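Local coordinates for protein 6-phosphogluconolactonase (Trypanosoma cruzi, PDB 6VYE) that probably catalyses the hydrolysis of 6-phosphogluconolactone to 6-phosphogluconate in the pentose phosphate pathway, at residues 83-88 with 202-207; 48-53 with 163-168; 59-64 with 100-105; 175-180 with 244-249. All blocks are in the same frame, centred on the assembly; numbering follows the deposited sequence.

Contact 1 of 4, residues 83-88 with 202-207; sequences DERLVP and PKVWRV. With PO4 (phosphate ion), chain D.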
loop_
_atom_site.group_PDB
_atom_site.type_symbol
_atom_site.label_atom_id
_atom_site.label_comp_id
_atom_site.label_asym_id
_atom_site.label_seq_id
_atom_site.Cartn_x
_atom_site.Cartn_y
_atom_site.Cartn_z
ATOM N N ASP A 83 2.932 2.787 4.022
ATOM C CA ASP A 83 4.064 2.711 4.966
ATOM C C ASP A 83 5.056 3.837 4.670
ATOM O O ASP A 83 5.009 4.483 3.572
ATOM C CB ASP A 83 4.740 1.331 4.950
ATOM C CG ASP A 83 5.515 1.013 3.695
ATOM O OD1 ASP A 83 5.148 1.549 2.616
ATOM O OD2 ASP A 83 6.478 0.207 3.805
ATOM N N GLU A 84 5.925 4.042 5.650
ATOM C CA GLU A 84 7.013 5.033 5.587
ATOM C C GLU A 84 8.157 4.534 6.467
ATOM O O GLU A 84 7.871 4.062 7.576
ATOM C CB GLU A 84 6.534 6.402 6.074
ATOM C CG GLU A 84 7.585 7.484 5.878
ATOM C CD GLU A 84 8.084 7.601 4.437
ATOM O OE1 GLU A 84 8.920 6.731 4.005
ATOM O OE2 GLU A 84 7.629 8.532 3.744
ATOM N N ARG A 85 9.381 4.705 5.982
ATOM C CA ARG A 85 10.638 4.489 6.737
ATOM C C ARG A 85 10.846 5.691 7.649
ATOM O O ARG A 85 10.640 6.822 7.176
ATOM C CB ARG A 85 11.803 4.312 5.770
ATOM C CG ARG A 85 11.748 2.988 5.030
ATOM C CD ARG A 85 10.737 2.990 3.897
ATOM N NE ARG A 85 10.971 1.864 3.006
ATOM C CZ ARG A 85 11.947 1.792 2.101
ATOM N NH1 ARG A 85 12.798 2.795 1.924
ATOM N NH2 ARG A 85 12.069 0.703 1.379
ATOM N N LEU A 86 11.188 5.454 8.911
ATOM C CA LEU A 86 11.525 6.530 9.875
ATOM C C LEU A 86 12.967 6.944 9.607
ATOM O O LEU A 86 13.887 6.546 10.347
ATOM C CB LEU A 86 11.245 6.049 11.297
ATOM C CG LEU A 86 9.747 6.013 11.589
ATOM C CD1 LEU A 86 9.385 5.084 12.744
ATOM C CD2 LEU A 86 9.245 7.426 11.842
ATOM N N VAL A 87 13.120 7.641 8.487
ATOM C CA VAL A 87 14.347 8.330 8.012
ATOM C C VAL A 87 13.916 9.751 7.653
ATOM O O VAL A 87 12.717 10.055 7.591
ATOM C CB VAL A 87 14.978 7.579 6.829
ATOM C CG1 VAL A 87 15.437 6.180 7.222
ATOM C CG2 VAL A 87 14.054 7.504 5.632
ATOM N N PRO A 88 14.854 10.704 7.481
ATOM C CA PRO A 88 14.463 12.070 7.142
ATOM C C PRO A 88 13.582 12.086 5.880
ATOM O O PRO A 88 13.750 11.268 5.033
ATOM C CB PRO A 88 15.823 12.769 6.975
ATOM C CG PRO A 88 16.711 11.987 7.911
ATOM C CD PRO A 88 16.303 10.549 7.676
ATOM N N PRO A 202 15.865 -1.366 3.613
ATOM C CA PRO A 202 16.750 -0.906 4.692
ATOM C C PRO A 202 16.304 -1.225 6.126
ATOM O O PRO A 202 15.117 -1.228 6.424
ATOM C CB PRO A 202 16.740 0.618 4.501
ATOM C CG PRO A 202 15.348 0.887 3.926
ATOM C CD PRO A 202 15.116 -0.269 2.973
ATOM N N LYS A 203 17.293 -1.372 7.003
ATOM C CA LYS A 203 17.147 -1.750 8.425
ATOM C C LYS A 203 16.748 -0.527 9.236
ATOM O O LYS A 203 17.554 -0.056 10.062
ATOM C CB LYS A 203 18.466 -2.329 8.943
ATOM C CG LYS A 203 18.936 -3.544 8.173
ATOM C CD LYS A 203 17.936 -4.655 8.158
ATOM C CE LYS A 203 18.535 -5.952 7.654
ATOM N NZ LYS A 203 17.540 -7.051 7.682
ATOM N N VAL A 204 15.533 -0.044 8.996
ATOM C CA VAL A 204 14.922 1.099 9.718
ATOM C C VAL A 204 13.508 0.692 10.136
ATOM O O VAL A 204 12.871 -0.150 9.445
ATOM C CB VAL A 204 14.928 2.375 8.853
ATOM C CG1 VAL A 204 16.350 2.864 8.590
ATOM C CG2 VAL A 204 14.183 2.177 7.536
ATOM N N TRP A 205 13.058 1.257 11.247
ATOM C CA TRP A 205 11.675 1.141 11.731
ATOM C C TRP A 205 10.734 1.712 10.663
ATOM O O TRP A 205 11.146 2.674 9.937
ATOM C CB TRP A 205 11.553 1.854 13.073
ATOM C CG TRP A 205 11.947 0.971 14.217
ATOM C CD1 TRP A 205 13.104 1.002 14.939
ATOM C CD2 TRP A 205 11.160 -0.099 14.758
ATOM N NE1 TRP A 205 13.089 0.016 15.889
ATOM C CE2 TRP A 205 11.911 -0.671 15.810
ATOM C CE3 TRP A 205 9.906 -0.633 14.455
ATOM C CZ2 TRP A 205 11.447 -1.757 16.553
ATOM C CZ3 TRP A 205 9.448 -1.706 15.189
ATOM C CH2 TRP A 205 10.208 -2.260 16.221
ATOM N N ARG A 206 9.536 1.148 10.539
ATOM C CA ARG A 206 8.528 1.673 9.594
ATOM C C ARG A 206 7.209 1.830 10.324
ATOM O O ARG A 206 6.968 1.093 11.325
ATOM C CB ARG A 206 8.347 0.760 8.393
ATOM C CG ARG A 206 9.598 0.662 7.529
ATOM C CD ARG A 206 10.261 -0.650 7.754
ATOM N NE ARG A 206 11.365 -0.861 6.849
ATOM C CZ ARG A 206 11.292 -1.439 5.669
ATOM N NH1 ARG A 206 10.124 -1.789 5.164
ATOM N NH2 ARG A 206 12.395 -1.603 4.950
ATOM N N VAL A 207 6.460 2.842 9.898
ATOM C CA VAL A 207 5.031 2.998 10.254
ATOM C C VAL A 207 4.295 2.361 9.081
ATOM O O VAL A 207 4.786 2.529 7.967
ATOM C CB VAL A 207 4.681 4.486 10.454
ATOM C CG1 VAL A 207 3.198 4.685 10.694
ATOM C CG2 VAL A 207 5.502 5.075 11.593
HETATM P P PO4 D . 10.609 -2.933 1.838
HETATM O O1 PO4 D . 9.264 -2.872 2.619
HETATM O O2 PO4 D . 10.380 -2.526 0.418
HETATM O O3 PO4 D . 11.162 -4.338 1.804
HETATM O O4 PO4 D . 11.612 -2.025 2.541
#

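Contact 2 of 4, residues 48-53 with 163-168; sequences IALSGG and IVLLGL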
loop_
_atom_site.group_PDB
_atom_site.type_symbol
_atom_site.label_atom_id
_atom_site.label_comp_id
_atom_site.label_asym_id
_atom_site.label_seq_id
_atom_site.Cartn_x
_atom_site.Cartn_y
_atom_site.Cartn_z
ATOM N N ILE A 48 -6.179 7.614 -1.333
ATOM C CA ILE A 48 -5.243 6.559 -1.820
ATOM C C ILE A 48 -4.087 6.399 -0.815
ATOM O O ILE A 48 -3.528 7.389 -0.398
ATOM C CB ILE A 48 -4.765 6.875 -3.235
ATOM C CG1 ILE A 48 -3.953 5.699 -3.778
ATOM C CG2 ILE A 48 -3.995 8.194 -3.286
ATOM C CD1 ILE A 48 -3.823 5.684 -5.265
ATOM N N ALA A 49 -3.688 5.169 -0.508
ATOM C CA ALA A 49 -2.480 4.900 0.284
ATOM C C ALA A 49 -1.431 4.374 -0.696
ATOM O O ALA A 49 -1.716 3.323 -1.348
ATOM C CB ALA A 49 -2.762 3.938 1.400
ATOM N N LEU A 50 -0.328 5.125 -0.839
ATOM C CA LEU A 50 0.742 4.863 -1.823
ATOM C C LEU A 50 1.711 3.828 -1.244
ATOM O O LEU A 50 1.911 3.831 -0.047
ATOM C CB LEU A 50 1.489 6.157 -2.144
ATOM C CG LEU A 50 0.672 7.316 -2.701
ATOM C CD1 LEU A 50 1.568 8.518 -2.986
ATOM C CD2 LEU A 50 -0.034 6.902 -3.956
ATOM N N SER A 51 2.271 2.962 -2.081
ATOM C CA SER A 51 3.455 2.136 -1.728
ATOM C C SER A 51 4.738 2.800 -2.260
ATOM O O SER A 51 4.650 3.651 -3.200
ATOM C CB SER A 51 3.293 0.745 -2.276
ATOM O OG SER A 51 3.098 0.856 -3.677
ATOM N N GLY A 52 5.885 2.427 -1.687
ATOM C CA GLY A 52 7.230 2.778 -2.214
ATOM C C GLY A 52 7.742 1.743 -3.210
ATOM O O GLY A 52 7.002 0.803 -3.540
ATOM N N GLY A 53 8.967 1.915 -3.706
ATOM C CA GLY A 53 9.570 1.017 -4.711
ATOM C C GLY A 53 9.562 1.603 -6.111
ATOM O O GLY A 53 9.055 2.756 -6.311
ATOM N N ILE A 163 -8.643 3.615 -2.122
ATOM C CA ILE A 163 -7.644 2.811 -2.865
ATOM C C ILE A 163 -6.497 2.478 -1.920
ATOM O O ILE A 163 -5.986 3.390 -1.239
ATOM C CB ILE A 163 -7.180 3.510 -4.152
ATOM C CG1 ILE A 163 -8.359 4.012 -4.990
ATOM C CG2 ILE A 163 -6.263 2.586 -4.930
ATOM C CD1 ILE A 163 -7.988 4.689 -6.269
ATOM N N VAL A 164 -6.083 1.207 -1.897
ATOM C CA VAL A 164 -4.783 0.865 -1.279
ATOM C C VAL A 164 -3.901 0.217 -2.344
ATOM O O VAL A 164 -4.295 -0.808 -2.914
ATOM C CB VAL A 164 -4.962 -0.022 -0.046
ATOM C CG1 VAL A 164 -3.601 -0.516 0.437
ATOM C CG2 VAL A 164 -5.705 0.722 1.052
ATOM N N LEU A 165 -2.756 0.828 -2.612
ATOM C CA LEU A 165 -1.725 0.287 -3.529
ATOM C C LEU A 165 -0.673 -0.500 -2.760
ATOM O O LEU A 165 -0.054 0.061 -1.865
ATOM C CB LEU A 165 -1.045 1.471 -4.191
ATOM C CG LEU A 165 -1.617 1.913 -5.512
ATOM C CD1 LEU A 165 -0.962 3.246 -5.860
ATOM C CD2 LEU A 165 -1.319 0.845 -6.577
ATOM N N LEU A 166 -0.405 -1.729 -3.163
ATOM C CA LEU A 166 0.556 -2.580 -2.439
ATOM C C LEU A 166 1.594 -3.171 -3.400
ATOM O O LEU A 166 1.279 -3.357 -4.599
ATOM C CB LEU A 166 -0.244 -3.681 -1.747
ATOM C CG LEU A 166 -1.235 -3.219 -0.682
ATOM C CD1 LEU A 166 -1.990 -4.404 -0.151
ATOM C CD2 LEU A 166 -0.560 -2.475 0.458
ATOM N N GLY A 167 2.787 -3.456 -2.905
ATOM C CA GLY A 167 3.784 -4.246 -3.665
ATOM C C GLY A 167 4.081 -5.529 -2.913
ATOM O O GLY A 167 3.928 -5.494 -1.698
ATOM N N LEU A 168 4.366 -6.633 -3.605
ATOM C CA LEU A 168 4.735 -7.917 -2.973
ATOM C C LEU A 168 6.261 -8.003 -2.899
ATOM O O LEU A 168 6.916 -7.961 -3.983
ATOM C CB LEU A 168 4.171 -9.060 -3.793
ATOM C CG LEU A 168 4.192 -10.405 -3.081
ATOM C CD1 LEU A 168 3.221 -10.385 -1.898
ATOM C CD2 LEU A 168 3.859 -11.550 -4.033
HETATM O O HOH W 1 0.329 1.048 0.561
#

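Contact 3 of 4, residues 59-64 with 100-105; sequences LYSLLH and RQALLR. Unlike the reference sequence in segment 100-105: R105 (reference His).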
loop_
_atom_site.group_PDB
_atom_site.type_symbol
_atom_site.label_atom_id
_atom_site.label_comp_id
_atom_site.label_asym_id
_atom_site.label_seq_id
_atom_site.Cartn_x
_atom_site.Cartn_y
_atom_site.Cartn_z
ATOM N N LEU A 59 4.619 4.414 -11.862
ATOM C CA LEU A 59 3.165 4.684 -11.852
ATOM C C LEU A 59 2.949 6.170 -11.506
ATOM O O LEU A 59 2.192 6.810 -12.194
ATOM C CB LEU A 59 2.493 3.702 -10.881
ATOM C CG LEU A 59 1.090 4.044 -10.390
ATOM C CD1 LEU A 59 0.135 4.227 -11.537
ATOM C CD2 LEU A 59 0.564 2.982 -9.441
ATOM N N TYR A 60 3.656 6.705 -10.523
ATOM C CA TYR A 60 3.450 8.094 -10.037
ATOM C C TYR A 60 3.959 9.100 -11.067
ATOM O O TYR A 60 3.297 10.175 -11.204
ATOM C CB TYR A 60 4.068 8.334 -8.661
ATOM C CG TYR A 60 3.684 7.346 -7.602
ATOM C CD1 TYR A 60 2.524 6.608 -7.681
ATOM C CD2 TYR A 60 4.510 7.161 -6.499
ATOM C CE1 TYR A 60 2.181 5.708 -6.682
ATOM C CE2 TYR A 60 4.215 6.226 -5.529
ATOM C CZ TYR A 60 3.044 5.499 -5.616
ATOM O OH TYR A 60 2.783 4.598 -4.633
ATOM N N SER A 61 5.032 8.762 -11.799
ATOM C CA SER A 61 5.576 9.600 -12.898
ATOM C C SER A 61 4.593 9.564 -14.063
ATOM O O SER A 61 4.409 10.592 -14.705
ATOM C CB SER A 61 6.930 9.140 -13.353
ATOM O OG SER A 61 7.752 8.972 -12.215
ATOM N N LEU A 62 4.025 8.402 -14.335
ATOM C CA LEU A 62 2.983 8.254 -15.370
ATOM C C LEU A 62 1.768 9.133 -15.021
ATOM O O LEU A 62 1.354 9.885 -15.910
ATOM C CB LEU A 62 2.651 6.767 -15.495
ATOM C CG LEU A 62 1.681 6.376 -16.602
ATOM C CD1 LEU A 62 2.057 7.014 -17.950
ATOM C CD2 LEU A 62 1.641 4.863 -16.720
ATOM N N LEU A 63 1.260 9.099 -13.776
ATOM C CA LEU A 63 0.118 9.938 -13.314
ATOM C C LEU A 63 0.457 11.417 -13.529
ATOM O O LEU A 63 -0.444 12.189 -13.953
ATOM C CB LEU A 63 -0.206 9.653 -11.836
ATOM C CG LEU A 63 -0.889 8.315 -11.558
ATOM C CD1 LEU A 63 -0.862 7.944 -10.080
ATOM C CD2 LEU A 63 -2.314 8.320 -12.051
ATOM N N HIS A 64 1.707 11.799 -13.236
ATOM C CA HIS A 64 2.193 13.196 -13.308
ATOM C C HIS A 64 2.223 13.661 -14.767
ATOM O O HIS A 64 1.812 14.793 -15.020
ATOM C CB HIS A 64 3.587 13.345 -12.689
ATOM C CG HIS A 64 4.051 14.760 -12.665
ATOM N ND1 HIS A 64 4.909 15.281 -13.616
ATOM C CD2 HIS A 64 3.751 15.776 -11.825
ATOM C CE1 HIS A 64 5.132 16.558 -13.345
ATOM N NE2 HIS A 64 4.431 16.889 -12.260
ATOM N N ARG A 100 7.105 12.519 -3.937
ATOM C CA ARG A 100 7.201 13.988 -4.084
ATOM C C ARG A 100 7.972 14.308 -5.373
ATOM O O ARG A 100 7.458 15.151 -6.154
ATOM C CB ARG A 100 7.853 14.605 -2.842
ATOM C CG ARG A 100 7.867 16.129 -2.809
ATOM C CD ARG A 100 8.969 16.728 -1.958
ATOM N NE ARG A 100 10.008 17.387 -2.773
ATOM C CZ ARG A 100 11.267 16.955 -2.993
ATOM N NH1 ARG A 100 12.081 17.691 -3.734
ATOM N NH2 ARG A 100 11.728 15.826 -2.472
ATOM N N GLN A 101 9.118 13.649 -5.624
ATOM C CA GLN A 101 9.932 13.947 -6.828
ATOM C C GLN A 101 9.117 13.594 -8.077
ATOM O O GLN A 101 9.153 14.362 -9.059
ATOM C CB GLN A 101 11.279 13.231 -6.766
ATOM C CG GLN A 101 12.220 13.828 -5.727
ATOM C CD GLN A 101 13.493 13.046 -5.512
ATOM O OE1 GLN A 101 14.499 13.599 -5.071
ATOM N NE2 GLN A 101 13.471 11.758 -5.834
ATOM N N ALA A 102 8.370 12.496 -8.028
ATOM C CA ALA A 102 7.709 11.878 -9.197
ATOM C C ALA A 102 6.388 12.580 -9.522
ATOM O O ALA A 102 5.997 12.579 -10.717
ATOM C CB ALA A 102 7.488 10.414 -8.927
ATOM N N LEU A 103 5.689 13.095 -8.513
ATOM C CA LEU A 103 4.261 13.520 -8.630
ATOM C C LEU A 103 3.887 14.601 -7.600
ATOM O O LEU A 103 3.323 15.595 -8.006
ATOM C CB LEU A 103 3.390 12.271 -8.444
ATOM C CG LEU A 103 1.892 12.515 -8.318
ATOM C CD1 LEU A 103 1.323 13.195 -9.557
ATOM C CD2 LEU A 103 1.177 11.201 -8.043
ATOM N N LEU A 104 4.143 14.400 -6.302
ATOM C CA LEU A 104 3.397 15.148 -5.256
ATOM C C LEU A 104 3.869 16.604 -5.162
ATOM O O LEU A 104 3.127 17.402 -4.585
ATOM C CB LEU A 104 3.499 14.424 -3.918
ATOM C CG LEU A 104 2.893 13.027 -3.902
ATOM C CD1 LEU A 104 2.962 12.432 -2.498
ATOM C CD2 LEU A 104 1.451 13.037 -4.371
ATOM N N ARG A 105 5.033 16.935 -5.726
ATOM C CA ARG A 105 5.564 18.324 -5.749
ATOM C C ARG A 105 4.543 19.241 -6.452
ATOM O O ARG A 105 4.483 20.397 -6.108
ATOM C CB ARG A 105 6.944 18.370 -6.423
ATOM C CG ARG A 105 7.002 17.870 -7.860
ATOM C CD ARG A 105 8.443 17.755 -8.369
ATOM N NE ARG A 105 8.540 16.903 -9.559
ATOM C CZ ARG A 105 8.317 17.308 -10.811
ATOM N NH1 ARG A 105 8.047 18.575 -11.067
ATOM N NH2 ARG A 105 8.396 16.457 -11.811
#

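Contact 4 of 4, residues 175-180 with 244-249; sequences ASIFHG and VPVSRF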
loop_
_atom_site.group_PDB
_atom_site.type_symbol
_atom_site.label_atom_id
_atom_site.label_comp_id
_atom_site.label_asym_id
_atom_site.label_seq_id
_atom_site.Cartn_x
_atom_site.Cartn_y
_atom_site.Cartn_z
ATOM N N ALA A 175 3.261 -3.705 2.348
ATOM C CA ALA A 175 3.480 -2.454 3.101
ATOM C C ALA A 175 4.765 -2.628 3.907
ATOM O O ALA A 175 5.799 -2.884 3.260
ATOM C CB ALA A 175 2.266 -2.115 3.915
ATOM N N SER A 176 4.735 -2.449 5.223
ATOM C CA SER A 176 5.803 -2.921 6.139
ATOM C C SER A 176 5.180 -3.897 7.154
ATOM O O SER A 176 5.554 -3.894 8.358
ATOM C CB SER A 176 6.579 -1.769 6.761
ATOM O OG SER A 176 7.530 -1.246 5.823
ATOM N N ILE A 177 4.278 -4.744 6.663
ATOM C CA ILE A 177 3.707 -5.858 7.465
ATOM C C ILE A 177 4.617 -7.092 7.281
ATOM O O ILE A 177 4.540 -7.730 6.250
ATOM C CB ILE A 177 2.231 -6.112 7.104
ATOM C CG1 ILE A 177 1.386 -4.837 7.185
ATOM C CG2 ILE A 177 1.661 -7.187 8.016
ATOM C CD1 ILE A 177 0.017 -4.977 6.543
ATOM N N PHE A 178 5.432 -7.396 8.300
ATOM C CA PHE A 178 6.394 -8.521 8.362
ATOM C C PHE A 178 5.917 -9.533 9.402
ATOM O O PHE A 178 5.363 -9.146 10.451
ATOM C CB PHE A 178 7.784 -7.962 8.708
ATOM C CG PHE A 178 8.417 -7.079 7.644
ATOM C CD1 PHE A 178 8.346 -5.697 7.725
ATOM C CD2 PHE A 178 9.131 -7.629 6.584
ATOM C CE1 PHE A 178 8.936 -4.877 6.766
ATOM C CE2 PHE A 178 9.700 -6.815 5.611
ATOM C CZ PHE A 178 9.612 -5.435 5.708
ATOM N N HIS A 179 6.145 -10.811 9.136
ATOM C CA HIS A 179 6.053 -11.842 10.180
ATOM C C HIS A 179 6.979 -11.391 11.303
ATOM O O HIS A 179 8.121 -11.015 10.994
ATOM C CB HIS A 179 6.463 -13.219 9.651
ATOM C CG HIS A 179 5.375 -13.940 8.943
ATOM N ND1 HIS A 179 5.623 -14.752 7.861
ATOM C CD2 HIS A 179 4.048 -13.948 9.134
ATOM C CE1 HIS A 179 4.495 -15.286 7.453
ATOM N NE2 HIS A 179 3.506 -14.795 8.205
ATOM N N GLY A 180 6.497 -11.402 12.540
ATOM C CA GLY A 180 7.288 -10.940 13.695
ATOM C C GLY A 180 7.008 -9.481 14.037
ATOM O O GLY A 180 7.500 -9.015 15.084
ATOM N N VAL A 244 2.527 -20.359 4.096
ATOM C CA VAL A 244 1.993 -19.109 3.488
ATOM C C VAL A 244 2.881 -17.937 3.885
ATOM O O VAL A 244 3.428 -17.895 4.982
ATOM C CB VAL A 244 0.522 -18.798 3.867
ATOM C CG1 VAL A 244 -0.402 -19.902 3.386
ATOM C CG2 VAL A 244 0.337 -18.492 5.354
ATOM N N PRO A 245 2.938 -16.905 3.023
ATOM C CA PRO A 245 3.577 -15.638 3.374
ATOM C C PRO A 245 2.584 -14.815 4.213
ATOM O O PRO A 245 1.411 -15.151 4.229
ATOM C CB PRO A 245 3.840 -15.000 1.996
ATOM C CG PRO A 245 2.660 -15.496 1.155
ATOM C CD PRO A 245 2.327 -16.882 1.689
ATOM N N VAL A 246 3.075 -13.761 4.860
ATOM C CA VAL A 246 2.313 -12.861 5.767
ATOM C C VAL A 246 1.196 -12.166 4.990
ATOM O O VAL A 246 0.192 -11.908 5.608
ATOM C CB VAL A 246 3.246 -11.873 6.489
ATOM C CG1 VAL A 246 3.823 -10.814 5.547
ATOM C CG2 VAL A 246 2.565 -11.254 7.716
ATOM N N SER A 247 1.351 -11.940 3.689
ATOM C CA SER A 247 0.341 -11.325 2.784
ATOM C C SER A 247 -0.833 -12.280 2.435
ATOM O O SER A 247 -1.747 -11.872 1.676
ATOM C CB SER A 247 1.045 -10.785 1.568
ATOM O OG SER A 247 1.639 -11.871 0.844
ATOM N N ARG A 248 -0.843 -13.501 2.967
ATOM C CA ARG A 248 -2.013 -14.429 3.016
ATOM C C ARG A 248 -3.311 -13.707 3.400
ATOM O O ARG A 248 -4.357 -14.043 2.797
ATOM C CB ARG A 248 -1.769 -15.546 4.036
ATOM C CG ARG A 248 -2.866 -16.600 4.056
ATOM C CD ARG A 248 -2.860 -17.488 2.830
ATOM N NE ARG A 248 -3.926 -18.498 2.914
ATOM C CZ ARG A 248 -4.255 -19.342 1.948
ATOM N NH1 ARG A 248 -3.548 -19.392 0.836
ATOM N NH2 ARG A 248 -5.256 -20.169 2.116
ATOM N N PHE A 249 -3.257 -12.686 4.256
ATOM C CA PHE A 249 -4.446 -11.954 4.779
ATOM C C PHE A 249 -5.210 -11.286 3.622
ATOM O O PHE A 249 -6.392 -11.108 3.778
ATOM C CB PHE A 249 -4.068 -10.955 5.877
ATOM C CG PHE A 249 -3.363 -9.713 5.396
ATOM C CD1 PHE A 249 -4.079 -8.647 4.867
ATOM C CD2 PHE A 249 -1.989 -9.606 5.462
ATOM C CE1 PHE A 249 -3.430 -7.511 4.408
ATOM C CE2 PHE A 249 -1.340 -8.458 5.026
ATOM C CZ PHE A 249 -2.065 -7.427 4.477
#

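Contact 1 of 4, residues 83-88 with 202-207
R206 and R85 reach out side by side from neighbouring antiparallel strands and converge on one oxygen of a bound phosphate ion. R206 NH2 lies 2.6 Å from O4 of the phosphate, and R85 NH2 donates to the same atom at 3.0 Å. The other terminal nitrogen of R206, NH1, bonds O1 at 2.9 Å, so this guanidinium spans two phosphate oxygens; H173 adds a further bond to the ion. Both arginine chains bend at their second torsion, 78° in R85 and 105° in R206, with the guanidinium planes well tilted against each other. The anion probably offsets the two positive charges. R206 is held in rotation by its own segment: P202 O accepts from NH2 almost in the guanidinium plane, and NE gives a weak bond to V204 O. P202 CG lies 3.7 Å above the plane of the R85 guanidinium, toward its rim, and R85 NH1 bonds E93 O. The ion probably comes from the crystallisation liquor, but its site is consistent with a pocket for the substrate phosphate.

Behind this end, E84 and V207 form a hydrogen-bonded antiparallel pair, and the nearly straight bond from L86 N to W205 O (3.0 Å) extends the pairing into the turn. V204 CG2 packs on R85 CG at 3.6 Å, while V204 CG1 meets V87 CG1. L86 CD1 fits between W205 CB and V207 CG2. Helix 128-146 covers L86 and V207, and strand 191-194 flanks strand 206-209 on the side away from strand 77-85.

Contact 2 of 4, residues 48-53 with 163-168
I48 turns its CG1 anti to the backbone N (chi1 -173°) and runs on extended, which carries CD1 over to the neighbouring strand, 3.8 Å from L165 CD1. In I163 it is CG2 that stands anti to the backbone N, and this methyl lies against I48 CD1 at 4.0 Å. The three side chains thus form one apolar patch on the same face of the sheet, while A49 and V164 pair on the other.

Between these layers the backbones run parallel. A49 uses both its polar atoms: its N donates to I163 O at 3.0 Å, and its O accepts from L165 N at 3.0 Å. Beyond this point the strands spread, and a water takes over, bonding L165 O at 2.6 Å and, weakly, L50 O. S51 CB comes to 3.4 Å from L165 O as the chain turns into a glycine pair, with G53 at the N-cap of helix 54-66. Strand, glycine-rich turn and helix in this order suit a Rossmann-like alpha/beta fold.

Centrally placed in the sheet, the pair has strand 77-85 beside strand 46-50 and strand 219-224 beside strand 163-167, while L59 and Y60 of helix 54-66 lie over L165.

Contact 3 of 4, residues 59-64 with 100-105
R105, which brings its guanidinium up to the H64 ring, is held by a bond from its NE to Q101 O, 2.7 Å long and nearly straight at 175°. The acceptor lies in the guanidinium plane, although the donor stands above the plane of the carbonyl. R105 NH2 then comes within 3.6 Å of H64 CE1, with ring and guanidinium 49° apart, too tilted for a stack. H64 stretches across because its CG is anti to the backbone N (chi1 -176°). Its CB passes 3.2 Å from A102 O.

Otherwise the helices meet through small or aliphatic groups. Y60 CB sits 4.0 Å from A102 CB, and L103 CB touches Y60 O at 3.5 Å. L103 CD1 lies against H64 CB at 3.9 Å, while CD2 approaches L63. S61 OG rests on A102 CB but bonds K57 O in its own helix. These groups let the axes close to 7.7 Å. Just here helix 95-104 widens into a pi-type turn, with R105 N bonded to R100 O.

Within the two segments the contact is thus apolar and van der Waals; H64 NE2, bonded to D106 OD1, adds a polar link just past helix 95-104, and this carboxylate would probably favour a protonated H64.

Contact 4 of 4, residues 175-180 with 244-249
V246 lies over one face of the H179 ring in a CH-pi contact, its CB 3.5 Å from the ring centroid and 17° off the normal. The two side chains run past each other in opposite directions. V246 CG2, anti to its backbone N, continues along the ring to within 3.4 Å of H179 CD2. The imidazole also reaches the backbone: H179 CE1 is 3.3 Å from V246 N, and V244 O sits at the ring edge, near its plane.

Apolar contacts form a second group, deeper in the fold. I177 CD1 meets the far end of the F249 ring, 3.8 Å from CZ, and I177 CG2 lies 4.2 Å from V246 CG2. F249 points here from a 3-10 segment with its CG between the backbone N and the carbonyl carbon (chi1 73°). P211 and I214 of helix 211-215 touch both I177 and F249, extending this apolar cluster.

A third kind of contact sets carbon against a carbonyl, with V246 CG1 only 3.2 Å from I177 O, a close fit.

S247 OG bonds G172 O, earlier in the same loop as 175-180, while R248 bonds carbonyls at the end of helix 230-237. F178 turns away from the interface, stacks on H173 and lies about 4 Å from the bound phosphate. Segments 175-180 and 244-249 thus meet through van der Waals and CH-pi contacts, with S247 to G172 as a hydrogen bond between the loops; V246 is the common surface for I177 and H179, while F178 between them faces the phosphate side.

How the contacts relate
Contacts 1 and 4, with centres about 17 Å apart, meet through S176, whose OG lies 2.7 Å from D83 OD2 and 2.7 Å from R206 NH1; the loop of contact 4 thereby probably helps to position R206 in the phosphate site. Contact 2, in the middle of the sheet, is joined to contact 3 by Y60 OH, 2.5 Å from S51 O, so the helix pair is tied to the glycine turn. Contact 2 also touches contact 4 where L168 CD1 packs at 3.5 Å from S247 OG. Contacts 3 and 4 lie about 27 Å apart between centres, on opposite sides of the chain's centre, and contact 3 is the more remote from the phosphate.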